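Transcriptional regulator, putative (Pseudomonas syringae pv. tomato, PDB 2R5F) probably acts as a SorC-family DNA-binding transcription factor, its putative sugar-binding domain being the part whose structure was determined. Local coordinates at residues Q24-E29 with A48-T53; A156-G161 with G247-L252; V28-P33 with E37-A42. One frame throughout, in Å; residues are numbered along the deposited sequence. Where two conformers were deposited one is given.

Contact 1 (Q24-E29 with A48-T53); sequences QVIVVE and AHYLET
Y50 sets one edge of its ring against the Q24 side chain and is met obliquely by the methyl end of I26, where helix 36-54 packs over strand 24-28. Together they form the first beta-alpha unit of a Rossmann-like sheet. The helix carries the chain on to strand 60-63, which runs parallel to strand 24-28 but is not its neighbour. The phenol extends from the helix with CG anti to the backbone N (chi1 178°), and its OH is hydrogen-bonded to NE of R226, at the start of strand 226-230, which holds the phenol end in place. V251, on the strand next to 24-28, also touches it. Q24 stretches out past the ring in the opposite direction, its chain straight beyond CG. The Q24 amide and the Y50 ring planes lie 61° apart, which rules out a stack. Instead, Q24 OE1 comes up close to the ring plane at the edge, 3.6 Å from Y50 CE1, consistent with a weak attraction between the carbonyl oxygen and the slightly positive C-H rim. I26 passes the ring at a slant, making a looser apolar contact: I26 CD1 lies 4.1 Å from Y50 CD1.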
loop_
_atom_site.group_PDB
_atom_site.type_symbol
_atom_site.label_atom_id
_atom_site.label_comp_id
_atom_site.label_asym_id
_atom_site.label_seq_id
_atom_site.Cartn_x
_atom_site.Cartn_y
_atom_site.Cartn_z
ATOM N N GLN A 24 13.448 -5.282 -1.151
ATOM C CA GLN A 24 12.992 -6.377 -0.306
ATOM C C GLN A 24 11.722 -6.997 -0.821
ATOM O O GLN A 24 10.802 -6.305 -1.203
ATOM C CB GLN A 24 12.781 -5.915 1.141
ATOM C CG GLN A 24 12.635 -7.070 2.122
ATOM C CD GLN A 24 12.415 -6.623 3.550
ATOM O OE1 GLN A 24 11.896 -5.539 3.800
ATOM N NE2 GLN A 24 12.808 -7.462 4.501
ATOM N N VAL A 25 11.677 -8.322 -0.822
ATOM C CA VAL A 25 10.438 -9.040 -1.082
ATOM C C VAL A 25 10.289 -10.000 0.101
ATOM O O VAL A 25 11.253 -10.621 0.534
ATOM C CB VAL A 25 10.528 -9.824 -2.419
ATOM C CG1 VAL A 25 9.412 -10.816 -2.539
ATOM C CG2 VAL A 25 10.633 -8.874 -3.637
ATOM N N ILE A 26 9.085 -10.062 0.655
ATOM C CA ILE A 26 8.742 -10.975 1.740
ATOM C C ILE A 26 7.682 -11.874 1.162
ATOM O O ILE A 26 6.688 -11.374 0.666
ATOM C CB ILE A 26 8.179 -10.198 2.945
ATOM C CG1 ILE A 26 9.249 -9.211 3.451
ATOM C CG2 ILE A 26 7.620 -11.161 4.006
ATOM C CD1 ILE A 26 9.110 -8.714 4.867
ATOM N N VAL A 27 7.900 -13.191 1.211
ATOM C CA VAL A 27 6.928 -14.145 0.663
ATOM C C VAL A 27 6.250 -14.924 1.784
ATOM O O VAL A 27 6.926 -15.510 2.654
ATOM C CB VAL A 27 7.539 -15.108 -0.414
ATOM C CG1 VAL A 27 6.553 -16.209 -0.786
ATOM C CG2 VAL A 27 7.949 -14.344 -1.671
ATOM N N VAL A 28 4.914 -14.914 1.751
ATOM C CA VAL A 28 4.072 -15.564 2.743
ATOM C C VAL A 28 3.328 -16.734 2.109
ATOM O O VAL A 28 3.076 -16.729 0.903
ATOM C CB VAL A 28 3.099 -14.550 3.444
ATOM C CG1 VAL A 28 3.868 -13.275 3.879
ATOM C CG2 VAL A 28 1.898 -14.141 2.525
ATOM N N GLU A 29 3.022 -17.754 2.910
ATOM C CA GLU A 29 2.136 -18.825 2.488
ATOM C C GLU A 29 0.729 -18.594 3.042
ATOM O O GLU A 29 0.542 -18.459 4.251
ATOM C CB GLU A 29 2.663 -20.193 2.944
ATOM C CG GLU A 29 4.008 -20.594 2.352
ATOM C CD GLU A 29 4.477 -21.964 2.802
ATOM O OE1 GLU A 29 3.927 -22.493 3.782
ATOM O OE2 GLU A 29 5.401 -22.514 2.182
ATOM N N ALA A 48 1.502 -6.433 9.353
ATOM C CA ALA A 48 1.404 -6.012 10.740
ATOM C C ALA A 48 2.728 -6.209 11.463
ATOM O O ALA A 48 3.201 -5.304 12.168
ATOM C CB ALA A 48 0.265 -6.761 11.462
ATOM N N HIS A 49 3.314 -7.396 11.287
ATOM C CA HIS A 49 4.569 -7.780 11.941
ATOM C C HIS A 49 5.723 -6.904 11.456
ATOM O O HIS A 49 6.526 -6.440 12.257
ATOM C CB HIS A 49 4.893 -9.270 11.687
ATOM C CG HIS A 49 4.048 -10.234 12.472
ATOM N ND1 HIS A 49 2.681 -10.098 12.610
ATOM C CD2 HIS A 49 4.378 -11.372 13.130
ATOM C CE1 HIS A 49 2.211 -11.099 13.335
ATOM N NE2 HIS A 49 3.220 -11.889 13.662
ATOM N N TYR A 50 5.802 -6.703 10.139
ATOM C CA TYR A 50 6.781 -5.806 9.497
ATOM C C TYR A 50 6.802 -4.413 10.142
ATOM O O TYR A 50 7.867 -3.854 10.445
ATOM C CB TYR A 50 6.471 -5.665 8.000
ATOM C CG TYR A 50 7.407 -4.718 7.271
ATOM C CD1 TYR A 50 8.636 -5.162 6.773
ATOM C CD2 TYR A 50 7.080 -3.381 7.103
ATOM C CE1 TYR A 50 9.509 -4.292 6.131
ATOM C CE2 TYR A 50 7.952 -2.498 6.446
ATOM C CZ TYR A 50 9.160 -2.963 5.968
ATOM O OH TYR A 50 10.025 -2.091 5.326
ATOM N N LEU A 51 5.610 -3.868 10.341
ATOM C CA LEU A 51 5.419 -2.539 10.878
ATOM C C LEU A 51 5.755 -2.542 12.365
ATOM O O LEU A 51 6.217 -1.537 12.890
ATOM C CB LEU A 51 3.968 -2.117 10.661
ATOM C CG LEU A 51 3.768 -0.771 9.986
ATOM C CD1 LEU A 51 3.883 -0.939 8.510
ATOM C CD2 LEU A 51 2.419 -0.143 10.374
ATOM N N GLU A 52 5.528 -3.672 13.037
ATOM C CA GLU A 52 5.966 -3.873 14.427
ATOM C C GLU A 52 7.477 -3.925 14.606
ATOM O O GLU A 52 7.974 -3.620 15.670
ATOM C CB GLU A 52 5.419 -5.185 14.980
ATOM C CG GLU A 52 4.045 -5.112 15.587
ATOM C CD GLU A 52 3.281 -6.418 15.415
ATOM O OE1 GLU A 52 3.854 -7.505 15.693
ATOM O OE2 GLU A 52 2.102 -6.345 14.994
ATOM N N THR A 53 8.214 -4.351 13.591
ATOM C CA THR A 53 9.648 -4.494 13.753
ATOM C C THR A 53 10.478 -3.514 12.917
ATOM O O THR A 53 11.662 -3.321 13.174
ATOM C CB THR A 53 10.104 -5.959 13.523
ATOM O OG1 THR A 53 10.074 -6.284 12.131
ATOM C CG2 THR A 53 9.207 -6.942 14.298
#

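Contact 2 (A156-G161 with G247-L252); sequences AIVGIG and GYLDVL
L249 and I160 reach toward each other tip to tip, while V158 meets the same leucine at a slant. Each of the two leucine methyls therefore has its own partner: CD1 of L249 comes to 3.6 Å from CD1 of I160, and CD2 of L249 lies 4.0 Å from CG2 of V158. In L249 the CD1 branch continues the line of the side chain (chi2 179°), carrying this methyl out to the isoleucine and leaving CD2 turned off to the flank where the valine stands. I160 answers with an extended chain of its own, so CD1 does the touching, whereas short, branched V158 offers CG2. The leucine comes from the link between helix 237-245, which closes at G247 in a Schellman motif, and strand 251-255. V158 and I160 belong to strand 155-162. Strand 226-230 runs between these two strands, parallel to both, in the mixed, Rossmann-like sheet, and its V227 packs on both V158 and L249. Helix 237-245 lines the same site through I240 against I160 and L244 against L249. The contact is purely aliphatic and buried, so its stability should rest on close packing and exclusion of water, without polar bonds to dictate direction.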
loop_
_atom_site.group_PDB
_atom_site.type_symbol
_atom_site.label_atom_id
_atom_site.label_comp_id
_atom_site.label_asym_id
_atom_site.label_seq_id
_atom_site.Cartn_x
_atom_site.Cartn_y
_atom_site.Cartn_z
ATOM N N ALA A 156 5.208 4.977 2.598
ATOM C CA ALA A 156 3.879 4.771 1.980
ATOM C C ALA A 156 3.529 3.313 1.967
ATOM O O ALA A 156 4.310 2.499 1.513
ATOM C CB ALA A 156 3.803 5.373 0.568
ATOM N N ILE A 157 2.341 2.980 2.472
ATOM C CA ILE A 157 1.827 1.634 2.430
ATOM C C ILE A 157 0.657 1.575 1.444
ATOM O O ILE A 157 -0.349 2.254 1.623
ATOM C CB ILE A 157 1.336 1.162 3.830
ATOM C CG1 ILE A 157 2.375 1.507 4.908
ATOM C CG2 ILE A 157 0.948 -0.345 3.764
ATOM C CD1 ILE A 157 1.926 1.266 6.263
ATOM N N VAL A 158 0.782 0.767 0.398
ATOM C CA VAL A 158 -0.171 0.818 -0.735
ATOM C C VAL A 158 -0.599 -0.569 -1.192
ATOM O O VAL A 158 0.197 -1.519 -1.188
ATOM C CB VAL A 158 0.411 1.617 -1.974
ATOM C CG1 VAL A 158 0.767 3.083 -1.615
ATOM C CG2 VAL A 158 1.616 0.901 -2.601
ATOM N N GLY A 159 -1.859 -0.700 -1.584
ATOM C CA GLY A 159 -2.312 -1.908 -2.221
ATOM C C GLY A 159 -2.077 -1.663 -3.697
ATOM O O GLY A 159 -1.748 -0.554 -4.099
ATOM N N ILE A 160 -2.244 -2.697 -4.505
ATOM C CA ILE A 160 -2.064 -2.577 -5.946
ATOM C C ILE A 160 -3.329 -3.160 -6.556
ATOM O O ILE A 160 -3.661 -4.308 -6.297
ATOM C CB ILE A 160 -0.762 -3.306 -6.403
ATOM C CG1 ILE A 160 0.473 -2.593 -5.810
ATOM C CG2 ILE A 160 -0.638 -3.355 -7.944
ATOM C CD1 ILE A 160 1.673 -3.484 -5.618
ATOM N N GLY A 161 -4.072 -2.352 -7.314
ATOM C CA GLY A 161 -5.273 -2.842 -7.987
ATOM C C GLY A 161 -5.001 -3.341 -9.408
ATOM O O GLY A 161 -4.152 -2.802 -10.117
ATOM N N GLY A 247 9.186 1.028 -10.769
ATOM C CA GLY A 247 10.007 1.355 -9.614
ATOM C C GLY A 247 9.270 1.949 -8.431
ATOM O O GLY A 247 9.873 2.668 -7.640
ATOM N N TYR A 248 7.979 1.651 -8.288
ATOM C CA TYR A 248 7.176 2.307 -7.260
ATOM C C TYR A 248 7.388 1.703 -5.883
ATOM O O TYR A 248 7.259 2.388 -4.889
ATOM C CB TYR A 248 5.680 2.373 -7.633
ATOM C CG TYR A 248 5.439 3.088 -8.948
ATOM C CD1 TYR A 248 5.708 4.455 -9.098
ATOM C CD2 TYR A 248 4.985 2.384 -10.058
ATOM C CE1 TYR A 248 5.494 5.100 -10.314
ATOM C CE2 TYR A 248 4.776 3.010 -11.269
ATOM C CZ TYR A 248 5.028 4.358 -11.395
ATOM O OH TYR A 248 4.812 4.936 -12.615
ATOM N N LEU A 249 7.770 0.436 -5.833
ATOM C CA LEU A 249 7.880 -0.286 -4.583
ATOM C C LEU A 249 9.315 -0.473 -4.127
ATOM O O LEU A 249 10.222 -0.693 -4.935
ATOM C CB LEU A 249 7.217 -1.666 -4.739
ATOM C CG LEU A 249 5.783 -1.665 -5.259
ATOM C CD1 LEU A 249 5.293 -3.092 -5.385
ATOM C CD2 LEU A 249 4.866 -0.790 -4.313
ATOM N N ASP A 250 9.503 -0.391 -2.816
ATOM C CA ASP A 250 10.751 -0.717 -2.155
ATOM C C ASP A 250 10.665 -2.038 -1.372
ATOM O O ASP A 250 11.657 -2.734 -1.208
ATOM C CB ASP A 250 11.130 0.440 -1.237
ATOM C CG ASP A 250 11.358 1.728 -2.014
ATOM O OD1 ASP A 250 12.387 1.784 -2.730
ATOM O OD2 ASP A 250 10.499 2.652 -1.942
ATOM N N VAL A 251 9.472 -2.357 -0.881
ATOM C CA VAL A 251 9.170 -3.613 -0.216
ATOM C C VAL A 251 7.872 -4.136 -0.807
ATOM O O VAL A 251 6.893 -3.398 -0.976
ATOM C CB VAL A 251 9.025 -3.432 1.336
ATOM C CG1 VAL A 251 8.831 -4.808 2.065
ATOM C CG2 VAL A 251 10.228 -2.646 1.921
ATOM N N LEU A 252 7.866 -5.417 -1.159
ATOM C CA LEU A 252 6.630 -6.066 -1.570
ATOM C C LEU A 252 6.412 -7.232 -0.669
ATOM O O LEU A 252 7.321 -8.027 -0.486
ATOM C CB LEU A 252 6.727 -6.545 -3.032
ATOM C CG LEU A 252 5.644 -7.493 -3.517
ATOM C CD1 LEU A 252 4.268 -6.809 -3.697
ATOM C CD2 LEU A 252 6.163 -8.172 -4.811
#

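Contact 3 (V28-P33 with E37-A42); sequences VEATEP and ESIKQA
S38, in the first turns of helix 36-54, faces the loop that follows strand 24-28, in the first beta-alpha connection of a Rossmann-like fold. Its CB already touches the loop, 3.4 Å from the carbonyl O of E32, and also packs against CB of that glutamate. From there OG swings out anti to the backbone N (chi1 -177°), which delivers the hydroxyl to the bend of the loop. At the tip, S38 OG accepts a nearly straight hydrogen bond from E32 N, 2.8 Å long with an N-H...O angle of 171°. The amide of T31 approaches the same oxygen at too poor an angle to bond directly; it donates to a water instead, with T31 N and the water oxygen 2.9 Å apart. That water donates in turn to the carbonyl of S38, 2.7 Å from S38 O, and is hydrogen-bonded to S38 OG as well. Two successive loop amides are thus engaged by one serine, one directly and the other through solvent. D35 OD2 accepts from the backbone N of S38, holding the start of the helix beside the loop.

Apolar groups fill in around this polar centre. The methyl of A30 touches both the serine hydroxyl and I39, with A30 CB 3.8 Å from I39 CG1, and the isoleucine runs on until CD1 meets the carbonyl O of P33. On the flank of the helix turned to helix 68-75, Q41 NE2 donates to E37 OE2, and K40 forms a long, weak salt bridge with E37 OE1. One turn after S38, A42 closes the contact against the end of the strand: its CB rests 3.6 Å from CG2 of V28.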
loop_
_atom_site.group_PDB
_atom_site.type_symbol
_atom_site.label_atom_id
_atom_site.label_comp_id
_atom_site.label_asym_id
_atom_site.label_seq_id
_atom_site.Cartn_x
_atom_site.Cartn_y
_atom_site.Cartn_z
ATOM N N VAL A 28 4.914 -14.914 1.751
ATOM C CA VAL A 28 4.072 -15.564 2.743
ATOM C C VAL A 28 3.328 -16.734 2.109
ATOM O O VAL A 28 3.076 -16.729 0.903
ATOM C CB VAL A 28 3.099 -14.550 3.444
ATOM C CG1 VAL A 28 3.868 -13.275 3.879
ATOM C CG2 VAL A 28 1.898 -14.141 2.525
ATOM N N GLU A 29 3.022 -17.754 2.910
ATOM C CA GLU A 29 2.136 -18.825 2.488
ATOM C C GLU A 29 0.729 -18.594 3.042
ATOM O O GLU A 29 0.542 -18.459 4.251
ATOM C CB GLU A 29 2.663 -20.193 2.944
ATOM C CG GLU A 29 4.008 -20.594 2.352
ATOM C CD GLU A 29 4.477 -21.964 2.802
ATOM O OE1 GLU A 29 3.927 -22.493 3.782
ATOM O OE2 GLU A 29 5.401 -22.514 2.182
ATOM N N ALA A 30 -0.256 -18.541 2.155
ATOM C CA ALA A 30 -1.657 -18.510 2.559
ATOM C C ALA A 30 -2.056 -19.868 3.121
ATOM O O ALA A 30 -1.603 -20.900 2.628
ATOM C CB ALA A 30 -2.542 -18.155 1.372
ATOM N N THR A 31 -2.910 -19.879 4.144
ATOM C CA THR A 31 -3.511 -21.131 4.591
ATOM C C THR A 31 -4.186 -21.822 3.397
ATOM O O THR A 31 -3.996 -23.030 3.180
ATOM C CB THR A 31 -4.534 -20.949 5.736
ATOM O OG1 THR A 31 -3.926 -20.265 6.841
ATOM C CG2 THR A 31 -5.035 -22.321 6.211
ATOM N N GLU A 32 -4.964 -21.059 2.629
ATOM C CA GLU A 32 -5.596 -21.592 1.420
ATOM C C GLU A 32 -4.980 -20.884 0.209
ATOM O O GLU A 32 -5.455 -19.823 -0.207
ATOM C CB GLU A 32 -7.135 -21.473 1.476
ATOM C CG GLU A 32 -7.803 -22.356 2.546
ATOM C CD GLU A 32 -9.247 -21.943 2.874
ATOM O OE1 GLU A 32 -9.465 -20.817 3.373
ATOM O OE2 GLU A 32 -10.175 -22.757 2.654
ATOM N N PRO A 33 -3.914 -21.484 -0.358
ATOM C CA PRO A 33 -2.997 -20.870 -1.319
ATOM C C PRO A 33 -3.627 -20.315 -2.589
ATOM O O PRO A 33 -3.021 -19.467 -3.260
ATOM C CB PRO A 33 -2.041 -22.015 -1.669
ATOM C CG PRO A 33 -2.102 -22.913 -0.502
ATOM C CD PRO A 33 -3.536 -22.883 -0.097
ATOM N N GLU A 37 -9.024 -14.326 -0.164
ATOM C CA GLU A 37 -9.190 -13.866 1.227
ATOM C C GLU A 37 -8.121 -14.449 2.148
ATOM O O GLU A 37 -7.599 -13.760 3.021
ATOM C CB GLU A 37 -10.598 -14.202 1.744
ATOM C CG GLU A 37 -10.905 -13.748 3.194
ATOM C CD GLU A 37 -10.809 -12.221 3.432
ATOM O OE1 GLU A 37 -10.595 -11.448 2.463
ATOM O OE2 GLU A 37 -10.960 -11.796 4.606
ATOM N N SER A 38 -7.811 -15.730 1.953
ATOM C CA SER A 38 -6.716 -16.355 2.676
ATOM C C SER A 38 -5.389 -15.656 2.370
ATOM O O SER A 38 -4.576 -15.448 3.264
ATOM C CB SER A 38 -6.595 -17.821 2.332
ATOM O OG SER A 38 -5.556 -18.374 3.111
ATOM N N ILE A 39 -5.187 -15.314 1.096
ATOM C CA ILE A 39 -4.023 -14.550 0.654
ATOM C C ILE A 39 -3.965 -13.154 1.281
ATOM O O ILE A 39 -2.903 -12.724 1.713
ATOM C CB ILE A 39 -3.942 -14.451 -0.894
ATOM C CG1 ILE A 39 -3.523 -15.802 -1.486
ATOM C CG2 ILE A 39 -2.957 -13.315 -1.314
ATOM C CD1 ILE A 39 -3.761 -15.936 -2.971
ATOM N N LYS A 40 -5.096 -12.450 1.343
ATOM C CA LYS A 40 -5.104 -11.095 1.910
ATOM C C LYS A 40 -4.732 -11.124 3.383
ATOM O O LYS A 40 -4.013 -10.239 3.844
ATOM C CB LYS A 40 -6.456 -10.404 1.768
ATOM C CG LYS A 40 -6.786 -9.864 0.382
ATOM C CD LYS A 40 -7.942 -8.863 0.474
ATOM C CE LYS A 40 -9.254 -9.474 0.114
ATOM N NZ LYS A 40 -10.353 -8.613 0.591
ATOM N N GLN A 41 -5.196 -12.161 4.091
ATOM C CA GLN A 41 -4.988 -12.286 5.540
ATOM C C GLN A 41 -3.546 -12.634 5.902
ATOM O O GLN A 41 -3.035 -12.157 6.915
ATOM C CB GLN A 41 -5.927 -13.343 6.170
ATOM C CG GLN A 41 -7.463 -13.000 6.228
ATOM C CD GLN A 41 -7.794 -11.617 6.820
ATOM O OE1 GLN A 41 -7.044 -11.063 7.618
ATOM N NE2 GLN A 41 -8.930 -11.055 6.406
ATOM N N ALA A 42 -2.923 -13.502 5.096
ATOM C CA ALA A 42 -1.494 -13.814 5.222
ATOM C C ALA A 42 -0.632 -12.573 4.967
ATOM O O ALA A 42 0.318 -12.315 5.697
ATOM C CB ALA A 42 -1.085 -14.989 4.273
HETATM O O HOH W 1 -3.865 -17.330 5.115
#

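Contacts 1 and 3 both use helix 36-54: contact 1 sets it against strand 24-28, contact 3 against the end of that strand and the loop after it. Contact 3 lies at the connection near the start of the helix, contact 1 near its far end, and their centres are about 13 Å apart. Their first segments overlap, sharing V28 and E29. Contact 2 comes later, in the interior of the domain, about 13 Å from contact 1 and about 18 Å from contact 3 between centres. Strands 24-28 and 251-255 are parallel neighbours, so backbone bonds between Q24 or I26 and L252 tie contact 1 directly to contact 2. The sheet thus brings a strand from early in the chain beside one from near its end.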